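Local structure of rhizavidin (Rhizobium etli, 3EW1) at residues B[5-9]-B[10-14]. The protein binds biotin with high affinity as a dimeric member of the avidin family. Residues are numbered along the deposited sequence; the frame is centred on the assembly and turned at random.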
loop_
_atom_site.group_PDB
_atom_site.type_symbol
_atom_site.label_atom_id
_atom_site.label_comp_id
_atom_site.label_asym_id
_atom_site.label_seq_id
_atom_site.Cartn_x
_atom_site.Cartn_y
_atom_site.Cartn_z
ATOM N N ASN B 5 -23.080 -15.260 -1.980
ATOM C CA ASN B 5 -23.441 -15.819 -0.694
ATOM C C ASN B 5 -23.909 -17.264 -0.748
ATOM O O ASN B 5 -24.055 -17.911 0.302
ATOM C CB ASN B 5 -24.502 -14.960 -0.029
ATOM C CG ASN B 5 -23.967 -13.574 0.366
ATOM O OD1 ASN B 5 -22.972 -13.462 1.100
ATOM N ND2 ASN B 5 -24.612 -12.529 -0.127
ATOM N N PHE B 6 -24.138 -17.754 -1.974
ATOM C CA PHE B 6 -24.791 -19.045 -2.204
ATOM C C PHE B 6 -23.883 -19.975 -2.992
ATOM O O PHE B 6 -24.325 -20.691 -3.887
ATOM C CB PHE B 6 -26.206 -18.848 -2.853
ATOM C CG PHE B 6 -27.097 -17.951 -2.027
ATOM C CD1 PHE B 6 -27.058 -16.567 -2.193
ATOM C CD2 PHE B 6 -27.893 -18.488 -0.992
ATOM C CE1 PHE B 6 -27.834 -15.714 -1.388
ATOM C CE2 PHE B 6 -28.672 -17.656 -0.165
ATOM C CZ PHE B 6 -28.637 -16.258 -0.366
ATOM N N LYS B 7 -22.604 -19.969 -2.600
ATOM C CA LYS B 7 -21.534 -20.736 -3.236
ATOM C C LYS B 7 -20.699 -21.346 -2.106
ATOM O O LYS B 7 -21.012 -21.158 -0.932
ATOM C CB LYS B 7 -20.623 -19.805 -4.050
ATOM C CG LYS B 7 -21.202 -19.218 -5.321
ATOM C CD LYS B 7 -20.261 -18.157 -5.819
ATOM C CE LYS B 7 -20.767 -17.419 -7.039
ATOM N NZ LYS B 7 -20.468 -18.166 -8.281
ATOM N N ASP B 8 -19.630 -22.048 -2.470
ATOM C CA ASP B 8 -18.678 -22.575 -1.491
ATOM C C ASP B 8 -18.016 -21.400 -0.763
ATOM O O ASP B 8 -17.542 -20.480 -1.410
ATOM C CB ASP B 8 -17.610 -23.417 -2.230
ATOM C CG ASP B 8 -16.816 -24.342 -1.290
ATOM O OD1 ASP B 8 -16.666 -24.017 -0.097
ATOM O OD2 ASP B 8 -16.348 -25.407 -1.748
ATOM N N PHE B 9 -17.970 -21.432 0.566
ATOM C CA PHE B 9 -17.370 -20.332 1.340
ATOM C C PHE B 9 -15.868 -20.153 1.067
ATOM O O PHE B 9 -15.393 -19.030 0.868
ATOM C CB PHE B 9 -17.614 -20.528 2.843
ATOM C CG PHE B 9 -16.722 -19.689 3.720
ATOM C CD1 PHE B 9 -15.674 -20.277 4.428
ATOM C CD2 PHE B 9 -16.929 -18.325 3.844
ATOM C CE1 PHE B 9 -14.834 -19.517 5.252
ATOM C CE2 PHE B 9 -16.097 -17.546 4.687
ATOM C CZ PHE B 9 -15.053 -18.146 5.371
ATOM N N SER B 10 -15.136 -21.264 1.064
ATOM C CA SER B 10 -13.686 -21.206 0.923
ATOM C C SER B 10 -13.329 -20.528 -0.397
ATOM O O SER B 10 -12.425 -19.665 -0.446
ATOM C CB SER B 10 -13.065 -22.606 1.007
ATOM O OG SER B 10 -11.701 -22.523 1.414
ATOM N N SER B 11 -14.045 -20.898 -1.456
ATOM C CA SER B 11 -13.761 -20.379 -2.790
ATOM C C SER B 11 -14.074 -18.887 -2.944
ATOM O O SER B 11 -13.466 -18.217 -3.778
ATOM C CB SER B 11 -14.502 -21.192 -3.856
ATOM O OG SER B 11 -14.200 -20.706 -5.153
ATOM N N ILE B 12 -15.012 -18.373 -2.145
ATOM C CA ILE B 12 -15.402 -16.952 -2.227
ATOM C C ILE B 12 -14.832 -16.019 -1.141
ATOM O O ILE B 12 -14.802 -14.800 -1.327
ATOM C CB ILE B 12 -16.935 -16.777 -2.330
ATOM C CG1 ILE B 12 -17.653 -17.415 -1.131
ATOM C CG2 ILE B 12 -17.437 -17.391 -3.654
ATOM C CD1 ILE B 12 -17.474 -16.684 0.176
ATOM N N ALA B 13 -14.388 -16.590 -0.021
ATOM C CA ALA B 13 -13.802 -15.832 1.078
ATOM C C ALA B 13 -12.481 -15.188 0.647
ATOM O O ALA B 13 -12.032 -14.195 1.246
ATOM C CB ALA B 13 -13.561 -16.758 2.276
ATOM N N SER B 14 -11.840 -15.764 -0.368
ATOM C CA SER B 14 -10.579 -15.199 -0.847
ATOM C C SER B 14 -10.599 -15.105 -2.362
ATOM O O SER B 14 -11.511 -15.629 -3.017
ATOM C CB SER B 14 -9.403 -16.041 -0.357
ATOM O OG SER B 14 -9.556 -17.371 -0.806
#
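S10 N gives a weak hydrogen bond to D8 OD1, 3.4 Å away. D8 stands at the N-cap position, and its CG lies anti to the backbone N (chi1 -163°), which turns the carboxylate toward the start of the helix. The negative charge there probably suits the helix dipole. I12 N gives weak hydrogen bonds to D8 O and F9 O. The two branches of I12 part. CG2 meets the aliphatic chain of K7, at 3.6 Å from CD, while the amine end of K7 leads away. Chi1 of 58° puts I12 CG1 between the backbone N and the carbonyl carbon, and chi2 of 71° then swings CD1 to F9. There I12 CD1 lies against the backbone, 3.2 Å from F9 O, and approaches ring atom CD2 only loosely at 4.1 Å. The two side chains cross at about a right angle. A13 closes the turn. Its N donates a hydrogen bond to F9 O at 2.8 Å, nearly in line with the carbonyl. Its CB lies over one face of the F9 ring, offset toward the rim, in a CH-pi contact 3.9 Å from the centroid. This is an N-capped single helical turn on the surface, in the N-terminal arm that leads into strand 15-21 of the antiparallel eight-stranded avidin barrel.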